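Local coordinates for protein aldehyde dehydrogenase (Burkholderia cenocepacia, PDB 4O6R) that probably oxidises aldehydes with NAD(P)+ as an aldehyde dehydrogenase, and binds adenosine monophosphate in its nucleotide pocket in this crystal, at residues 344-347 against 348-351; 332-335 against 336-339; 65-68 against 69-73. All blocks are in the same frame, centred on the assembly; numbering follows the deposited sequence.

Contact 1: 344-347 against 348-351; sequences VDVA and REQG
Arg-348 runs out alongside Val-344, which stands one turn earlier on the last stretch of helix 334-349. CG1 of the valine comes within 4.0 Å of NE of Arg-348, meeting the guanidinium obliquely. The arginine chain, extended from CG to NE, carries its CG past Val-344 O at 3.6 Å and brings NE to the valine methyl before the charged end leaves for the exposed side. The buried flank is closely packed: Val-346 and Ala-347 rest on helix 385-388, the first touching Arg-385 and the second Val-386. Backbone bonds run through both flanks, the straighter ones going from Arg-348 N to Val-344 O (168°) and from Glu-349 N to Asp-345 O at 2.9 Å. The helix closes here with a Schellman motif. Gly-351, with positive phi, is its C-prime residue, and its N bonds to Arg-348 O at 2.9 Å, while Gly-352 N turns back to Ala-347 O. Gln-350, the first residue to leave helical geometry, still gives its N to Val-346 O at 3.0 Å and makes a second, weak bond to Ala-347 O. Its side-chain OE1 accepts from the backbone N of Arg-385. On the exposed side the grip is looser. In one of two deposited conformers, and so with some doubt, the Glu-349 chain slants across Val-346, its OE2 4.1 Å from Val-346 CG2 and its OE1 3.7 Å from CB of Asp-345. Asp-345 and Arg-348 make no ion pair with each other: OD1 of Asp-345 is 5.5 Å from NE of Arg-348.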
ATOM      1  N   VAL A 344      33.727  33.129   8.020  1.00 13.17           N
ATOM      2  CA  VAL A 344      33.482  34.556   8.324  1.00 13.91           C
ATOM      3  C   VAL A 344      34.457  35.451   7.528  1.00 14.75           C
ATOM      4  O   VAL A 344      34.037  36.431   6.921  1.00 14.81           O
ATOM      5  CB  VAL A 344      33.583  34.879   9.851  1.00 14.15           C
ATOM      6  CG1 VAL A 344      33.478  36.374  10.100  1.00 14.47           C
ATOM      7  CG2 VAL A 344      32.525  34.134  10.622  1.00 13.93           C
ATOM      8  N   ASP A 345      35.745  35.091   7.516  1.00 15.66           N
ATOM      9  CA  ASP A 345      36.771  35.821   6.748  1.00 17.02           C
ATOM     10  C   ASP A 345      36.416  35.816   5.278  1.00 16.13           C
ATOM     11  O   ASP A 345      36.407  36.867   4.656  1.00 15.85           O
ATOM     12  CB  ASP A 345      38.169  35.212   6.918  1.00 18.77           C
ATOM     13  CG  ASP A 345      38.712  35.357   8.332  1.00 20.49           C
ATOM     14  OD1 ASP A 345      38.204  36.199   9.094  1.00 22.07           O
ATOM     15  OD2 ASP A 345      39.633  34.598   8.695  1.00 22.72           O
ATOM     16  N   VAL A 346      36.040  34.643   4.768  1.00 15.30           N
ATOM     17  CA  VAL A 346      35.616  34.496   3.372  1.00 15.07           C
ATOM     18  C   VAL A 346      34.431  35.425   3.079  1.00 14.70           C
ATOM     19  O   VAL A 346      34.409  36.110   2.069  1.00 15.15           O
ATOM     20  CB  VAL A 346      35.275  33.023   3.008  1.00 14.74           C
ATOM     21  CG1 VAL A 346      34.675  32.934   1.609  1.00 14.72           C
ATOM     22  CG2 VAL A 346      36.512  32.152   3.064  1.00 15.22           C
ATOM     23  N   ALA A 347      33.450  35.442   3.966  1.00 14.07           N
ATOM     24  CA  ALA A 347      32.265  36.246   3.764  1.00 13.90           C
ATOM     25  C   ALA A 347      32.641  37.722   3.600  1.00 14.42           C
ATOM     26  O   ALA A 347      32.197  38.373   2.654  1.00 13.72           O
ATOM     27  CB  ALA A 347      31.300  36.076   4.917  1.00 13.37           C
ATOM     28  N   ARG A 348      33.453  38.228   4.525  1.00 15.49           N
ATOM     29  CA  ARG A 348      33.885  39.632   4.461  1.00 16.74           C
ATOM     30  C   ARG A 348      34.707  39.908   3.177  1.00 17.41           C
ATOM     31  O   ARG A 348      34.494  40.924   2.488  1.00 17.39           O
ATOM     32  CB  ARG A 348      34.704  40.015   5.708  1.00 17.82           C
ATOM     33  CG  ARG A 348      33.962  40.021   7.042  1.00 18.24           C
ATOM     34  CD  ARG A 348      34.911  40.547   8.148  1.00 19.93           C
ATOM     35  NE  ARG A 348      34.437  40.248   9.521  1.00 20.56           N
ATOM     36  CZ  ARG A 348      33.557  41.000  10.174  1.00 21.73           C
ATOM     37  NH1 ARG A 348      33.080  42.098   9.605  1.00 23.82           N
ATOM     38  NH2 ARG A 348      33.146  40.685  11.396  1.00 21.26           N
ATOM     39  N   GLU A 349      35.638  39.002   2.858  1.00 17.78           N
ATOM     40  CA  GLU A 349      36.459  39.084   1.631  0.50 18.34           C
ATOM     41  C   GLU A 349      35.576  39.291   0.395  1.00 18.05           C
ATOM     42  O   GLU A 349      35.897  40.051  -0.510  1.00 18.44           O
ATOM     43  CB  GLU A 349      37.294  37.801   1.425  0.50 18.76           C
ATOM     44  CG  GLU A 349      38.443  37.550   2.399  0.50 19.32           C
ATOM     45  CD  GLU A 349      38.871  36.075   2.472  0.50 19.50           C
ATOM     46  OE1 GLU A 349      39.427  35.664   3.514  0.50 20.13           O
ATOM     47  OE2 GLU A 349      38.645  35.298   1.506  0.50 19.60           O
ATOM     48  N   GLN A 350      34.445  38.609   0.355  1.00 17.49           N
ATOM     49  CA  GLN A 350      33.553  38.686  -0.806  1.00 17.41           C
ATOM     50  C   GLN A 350      32.480  39.781  -0.688  1.00 16.95           C
ATOM     51  O   GLN A 350      31.534  39.813  -1.474  1.00 17.32           O
ATOM     52  CB  GLN A 350      32.902  37.334  -1.056  1.00 17.35           C
ATOM     53  CG  GLN A 350      33.920  36.245  -1.351  1.00 18.01           C
ATOM     54  CD  GLN A 350      33.345  35.114  -2.186  1.00 18.06           C
ATOM     55  OE1 GLN A 350      32.347  34.493  -1.819  1.00 16.98           O
ATOM     56  NE2 GLN A 350      33.986  34.833  -3.316  1.00 18.56           N
ATOM     57  N   GLY A 351      32.646  40.689   0.268  1.00 16.62           N
ATOM     58  CA  GLY A 351      31.792  41.867   0.380  1.00 16.21           C
ATOM     59  C   GLY A 351      30.476  41.607   1.088  1.00 15.50           C
ATOM     60  O   GLY A 351      29.547  42.383   0.951  1.00 15.18           O
TER

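Contact 2: 332-335 against 336-339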
ATOM      1  N   THR A 332      31.133  21.282  18.018  1.00 11.97           N
ATOM      2  CA  THR A 332      31.552  19.993  18.550  1.00 12.60           C
ATOM      3  C   THR A 332      33.108  19.776  18.518  1.00 13.53           C
ATOM      4  O   THR A 332      33.656  19.035  19.349  1.00 13.67           O
ATOM      5  CB  THR A 332      30.766  18.853  17.868  1.00 12.38           C
ATOM      6  OG1 THR A 332      29.361  18.972  18.182  1.00 12.19           O
ATOM      7  CG2 THR A 332      31.230  17.532  18.325  1.00 12.75           C
ATOM      8  N   SER A 333      33.821  20.421  17.599  1.00 14.02           N
ATOM      9  CA  SER A 333      35.263  20.219  17.511  1.00 15.15           C
ATOM     10  C   SER A 333      36.007  21.476  17.153  1.00 16.08           C
ATOM     11  O   SER A 333      35.464  22.362  16.482  1.00 15.66           O
ATOM     12  CB  SER A 333      35.593  19.149  16.471  1.00 15.31           C
ATOM     13  OG  SER A 333      35.454  19.694  15.173  1.00 14.92           O
ATOM     14  N   LYS A 334      37.261  21.531  17.587  1.00 17.17           N
ATOM     15  CA  LYS A 334      38.155  22.621  17.249  1.00 18.96           C
ATOM     16  C   LYS A 334      38.242  22.832  15.729  1.00 18.60           C
ATOM     17  O   LYS A 334      38.153  23.950  15.239  1.00 17.48           O
ATOM     18  CB  LYS A 334      39.538  22.364  17.867  1.00 20.82           C
ATOM     19  CG  LYS A 334      40.601  23.427  17.597  1.00 23.25           C
ATOM     20  CD  LYS A 334      40.102  24.822  17.951  1.00 24.84           C
ATOM     21  CE  LYS A 334      41.217  25.865  17.898  1.00 27.48           C
ATOM     22  NZ  LYS A 334      40.606  27.220  17.715  1.00 29.26           N
ATOM     23  N   GLN A 335      38.348  21.743  14.989  1.00 19.44           N
ATOM     24  CA  GLN A 335      38.485  21.810  13.541  1.00 20.38           C
ATOM     25  C   GLN A 335      37.290  22.464  12.884  1.00 19.05           C
ATOM     26  O   GLN A 335      37.430  23.254  11.946  1.00 18.46           O
ATOM     27  CB  GLN A 335      38.696  20.419  12.960  1.00 21.87           C
ATOM     28  CG  GLN A 335      40.038  19.821  13.361  1.00 24.58           C
ATOM     29  CD  GLN A 335      40.054  19.072  14.700  1.00 26.71           C
ATOM     30  OE1 GLN A 335      39.165  19.206  15.543  1.00 25.88           O
ATOM     31  NE2 GLN A 335      41.120  18.290  14.904  1.00 30.07           N
ATOM     32  N   HIS A 336      36.107  22.160  13.399  1.00 18.50           N
ATOM     33  CA  HIS A 336      34.907  22.697  12.835  1.00 18.23           C
ATOM     34  C   HIS A 336      34.782  24.193  13.175  1.00 16.99           C
ATOM     35  O   HIS A 336      34.387  24.995  12.312  1.00 16.13           O
ATOM     36  CB  HIS A 336      33.685  21.904  13.335  1.00 19.71           C
ATOM     37  CG  HIS A 336      32.418  22.370  12.734  1.00 21.69           C
ATOM     38  ND1 HIS A 336      32.270  22.519  11.368  1.00 23.04           N
ATOM     39  CD2 HIS A 336      31.245  22.768  13.293  1.00 22.70           C
ATOM     40  CE1 HIS A 336      31.055  22.973  11.112  1.00 23.19           C
ATOM     41  NE2 HIS A 336      30.421  23.155  12.261  1.00 23.37           N
ATOM     42  N   LEU A 337      35.104  24.571  14.417  1.00 16.06           N
ATOM     43  CA  LEU A 337      35.182  25.989  14.768  1.00 15.87           C
ATOM     44  C   LEU A 337      36.118  26.774  13.836  1.00 15.88           C
ATOM     45  O   LEU A 337      35.772  27.848  13.380  1.00 15.02           O
ATOM     46  CB  LEU A 337      35.649  26.200  16.201  1.00 16.63           C
ATOM     47  CG  LEU A 337      35.966  27.646  16.540  1.00 17.19           C
ATOM     48  CD1 LEU A 337      34.681  28.462  16.537  1.00 17.33           C
ATOM     49  CD2 LEU A 337      36.649  27.787  17.877  1.00 18.70           C
ATOM     50  N   ASP A 338      37.324  26.263  13.610  1.00 16.22           N
ATOM     51  CA  ASP A 338      38.264  26.968  12.732  1.00 16.86           C
ATOM     52  C   ASP A 338      37.694  27.133  11.321  1.00 16.91           C
ATOM     53  O   ASP A 338      37.865  28.164  10.695  1.00 16.49           O
ATOM     54  CB  ASP A 338      39.595  26.245  12.698  1.00 17.66           C
ATOM     55  CG  ASP A 338      40.348  26.367  14.013  1.00 18.72           C
ATOM     56  OD1 ASP A 338      39.995  27.226  14.850  1.00 18.65           O
ATOM     57  OD2 ASP A 338      41.277  25.576  14.210  1.00 19.89           O
ATOM     58  N   ARG A 339      36.977  26.121  10.851  1.00 17.10           N
ATOM     59  CA  ARG A 339      36.325  26.169   9.556  1.00 17.88           C
ATOM     60  C   ARG A 339      35.272  27.304   9.529  1.00 16.24           C
ATOM     61  O   ARG A 339      35.169  28.046   8.561  1.00 15.43           O
ATOM     62  CB  ARG A 339      35.663  24.834   9.314  1.00 20.00           C
ATOM     63  CG  ARG A 339      35.316  24.518   7.889  1.00 22.99           C
ATOM     64  CD  ARG A 339      36.227  23.424   7.280  1.00 25.62           C
ATOM     65  NE  ARG A 339      36.558  23.940   5.960  1.00 27.59           N
ATOM     66  CZ  ARG A 339      35.706  23.985   4.941  1.00 29.06           C
ATOM     67  NH1 ARG A 339      34.505  23.414   5.032  1.00 29.40           N
ATOM     68  NH2 ARG A 339      36.083  24.556   3.805  1.00 30.55           N
TER
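The backbone changes from the extended conformation of Ser-333 to helical turns at Lys-334, and Leu-337 N closes the first of these turns on Ser-333 O at 3.0 Å, in the carbonyl plane. This is the N-cap of helix 334-349, with Ser-333 as the capping residue. Its OG is tucked in beside both backbone neighbours of CA (chi1 76°), a rotation that turns the hydroxyl back over the first turn, where it accepts from His-336 N at 3.1 Å. The same N-H also leans weakly on Ser-333 O, so hydroxyl and carbonyl of one residue share it. CB of His-336 packs 3.4 Å from Ser-333 OG, but the imidazole leads away from the turn: NE2 donates to the carbonyl of Phe-392, and the ring meets that of Trp-156 with the planes inclined at about 55°. The histidine side chain is about 9 Å from the bound AMP, which places the start of the helix close to the nucleotide pocket without lining it. Just before the cap, Thr-332 is fixed through OG1 to Thr-98 O. On the exposed flank Lys-334 and Asp-338 form an i to i+4 salt bridge. The lysine chain, bent at chi2, swings its end round to the oxygen side of the carboxylate, its CE lying 3.6 Å from Asp-338 OD1. Beside the bridge, CD2 of Leu-337 is 4.0 Å from Lys-334 NZ. Lys-334 NZ meets Asp-338 OD1 on its syn side at 2.9 Å, 15° out of the carboxylate plane.

Contact 3: 65-68 against 69-73; sequences SAMP and AAERG
With CG opposite its backbone N (chi1 -176°) and the next bond also extended, Met-67 stretches toward the first turn of helix 69-85; Glu-71 meets it with CG placed beside its own backbone N (chi1 -64°). The two side chains lie across one another, with Met-67 CG 3.5 Å from CB of Glu-71, and Met-67 SD reaches onward to lie 3.9 Å from CG of Arg-72. Pro-68 also touches Glu-71. Its ring slants across the glutamate, with Pro-68 CD 3.5 Å from Glu-71 CD and CG near OE2; in the conformer given, one of two, and so with some doubt, the carboxylate lies against aliphatic carbons of both residues. The motif is a tight bend between consecutive helices, 47-66 and 69-85, with Pro-68 at the N-cap of the second. Proline has no side-chain acceptor, and its carbonyl oxygen does the work, taking two backbone donors: Arg-72 N at 3.2 Å from Pro-68 O in nearly straight line with the C=O bond, and Glu-71 N at 2.9 Å from above the carbonyl plane. Arg-72 bends at chi3 and turns its guanidinium back to the bend, one face set over Ala-69 CA, off-centre toward the rim. Its NH1 stands 3.0 Å from Met-67 O, at an angle too poor for a hydrogen bond, and bonds weakly to Trp-64 O, while NE donates to Ala-172 O. Thr-136 of the second subunit packs on Pro-68, and its OG1 bonds to Ala-66 O. The charge of the buried guanidinium is probably offset by the carbonyl oxygens of Trp-64 and Ala-172, with Met-67 O close by, and the bond from NE links the bend to the end of helix 159-172.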
ATOM      1  N   SER A  65      16.759 -12.807  11.823  1.00 11.71           N
ATOM      2  CA  SER A  65      15.797 -12.722  10.746  1.00 11.92           C
ATOM      3  C   SER A  65      14.665 -13.759  10.948  1.00 12.47           C
ATOM      4  O   SER A  65      13.526 -13.496  10.550  1.00 12.31           O
ATOM      5  CB  SER A  65      16.484 -12.885   9.388  1.00 12.19           C
ATOM      6  OG  SER A  65      17.190 -14.120   9.276  1.00 13.15           O
ATOM      7  N   ALA A  66      14.950 -14.902  11.581  1.00 13.05           N
ATOM      8  CA  ALA A  66      13.907 -15.926  11.792  1.00 14.00           C
ATOM      9  C   ALA A  66      12.958 -15.614  12.933  1.00 14.61           C
ATOM     10  O   ALA A  66      11.880 -16.194  12.990  1.00 15.37           O
ATOM     11  CB  ALA A  66      14.507 -17.293  12.043  1.00 14.50           C
ATOM     12  N   MET A  67      13.378 -14.763  13.854  1.00 14.85           N
ATOM     13  CA  MET A  67      12.536 -14.320  14.955  1.00 15.67           C
ATOM     14  C   MET A  67      11.282 -13.675  14.349  1.00 14.32           C
ATOM     15  O   MET A  67      11.394 -12.908  13.374  1.00 13.78           O
ATOM     16  CB  MET A  67      13.306 -13.295  15.802  1.00 17.08           C
ATOM     17  CG  MET A  67      12.587 -12.824  17.046  1.00 18.90           C
ATOM     18  SD  MET A  67      13.543 -11.619  18.000  1.00 21.96           S
ATOM     19  CE  MET A  67      14.913 -12.679  18.420  1.00 21.93           C
ATOM     20  N   PRO A  68      10.094 -13.964  14.931  1.00 13.60           N
ATOM     21  CA  PRO A  68       8.892 -13.301  14.465  1.00 12.72           C
ATOM     22  C   PRO A  68       9.091 -11.796  14.506  1.00 11.54           C
ATOM     23  O   PRO A  68       9.702 -11.279  15.434  1.00 10.92           O
ATOM     24  CB  PRO A  68       7.838 -13.717  15.495  1.00 13.48           C
ATOM     25  CG  PRO A  68       8.321 -15.035  15.999  1.00 14.23           C
ATOM     26  CD  PRO A  68       9.812 -14.896  16.040  1.00 13.94           C
ATOM     27  N   ALA A  69       8.527 -11.105  13.526  1.00 10.78           N
ATOM     28  CA  ALA A  69       8.643  -9.657  13.414  1.00 10.09           C
ATOM     29  C   ALA A  69       8.186  -8.971  14.690  1.00  9.96           C
ATOM     30  O   ALA A  69       8.825  -8.039  15.158  1.00  9.49           O
ATOM     31  CB  ALA A  69       7.840  -9.169  12.217  1.00  9.89           C
ATOM     32  N   ALA A  70       7.087  -9.437  15.260  1.00 10.35           N
ATOM     33  CA  ALA A  70       6.557  -8.863  16.487  1.00 10.64           C
ATOM     34  C   ALA A  70       7.548  -8.938  17.647  1.00 10.88           C
ATOM     35  O   ALA A  70       7.554  -8.047  18.510  1.00 10.74           O
ATOM     36  CB  ALA A  70       5.260  -9.546  16.888  1.00 11.20           C
ATOM     37  N   GLU A  71       8.361  -9.996  17.673  0.50 10.93           N
ATOM     38  CA  GLU A  71       9.365 -10.181  18.733  0.50 11.19           C
ATOM     39  C   GLU A  71      10.536  -9.220  18.582  0.50 10.73           C
ATOM     40  O   GLU A  71      11.011  -8.656  19.569  0.50 10.65           O
ATOM     41  CB  GLU A  71       9.850 -11.638  18.787  0.50 11.58           C
ATOM     42  CG  GLU A  71       8.759 -12.630  19.168  0.50 12.30           C
ATOM     43  CD  GLU A  71       9.280 -14.049  19.403  0.50 12.77           C
ATOM     44  OE1 GLU A  71      10.523 -14.269  19.365  0.50 12.74           O
ATOM     45  OE2 GLU A  71       8.427 -14.937  19.613  0.50 13.34           O
ATOM     46  N   ARG A  72      10.992  -9.009  17.346  1.00 10.46           N
ATOM     47  CA  ARG A  72      11.974  -7.945  17.070  1.00 10.24           C
ATOM     48  C   ARG A  72      11.378  -6.593  17.473  1.00 10.01           C
ATOM     49  O   ARG A  72      12.025  -5.763  18.126  1.00  9.87           O
ATOM     50  CB  ARG A  72      12.380  -7.874  15.597  1.00 10.19           C
ATOM     51  CG  ARG A  72      13.074  -9.116  15.093  1.00 10.68           C
ATOM     52  CD  ARG A  72      13.782  -8.867  13.768  1.00 10.80           C
ATOM     53  NE  ARG A  72      12.860  -8.495  12.717  1.00 11.24           N
ATOM     54  CZ  ARG A  72      12.327  -9.319  11.824  1.00 11.97           C
ATOM     55  NH1 ARG A  72      12.561 -10.607  11.856  1.00 12.82           N
ATOM     56  NH2 ARG A  72      11.526  -8.842  10.898  1.00 12.43           N
ATOM     57  N   GLY A  73      10.130  -6.398  17.090  1.00 10.11           N
ATOM     58  CA  GLY A  73       9.391  -5.189  17.464  1.00 10.36           C
ATOM     59  C   GLY A  73       9.371  -4.946  18.975  1.00 10.58           C
ATOM     60  O   GLY A  73       9.615  -3.823  19.452  1.00 10.25           O
TER

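How the contacts relate
Along the chain contact 3 comes first, at the bend between helices 47-66 and 69-85, followed by contact 2 and then contact 1. The last two share helix 334-349: contact 2 is its beginning and contact 1 its end, with centres about 18 Å apart and nearest atoms about 5 Å apart. Contact 3 lies on the opposite side of the chain's centre, its centre about 43 Å from that of contact 2 and about 55 Å from that of contact 1. Together they sample how helices start, stop and follow one another in one chain. Contact 2 stands near the AMP pocket, contact 3 borders a neighbouring subunit, and contact 1 is far from the annotated sites.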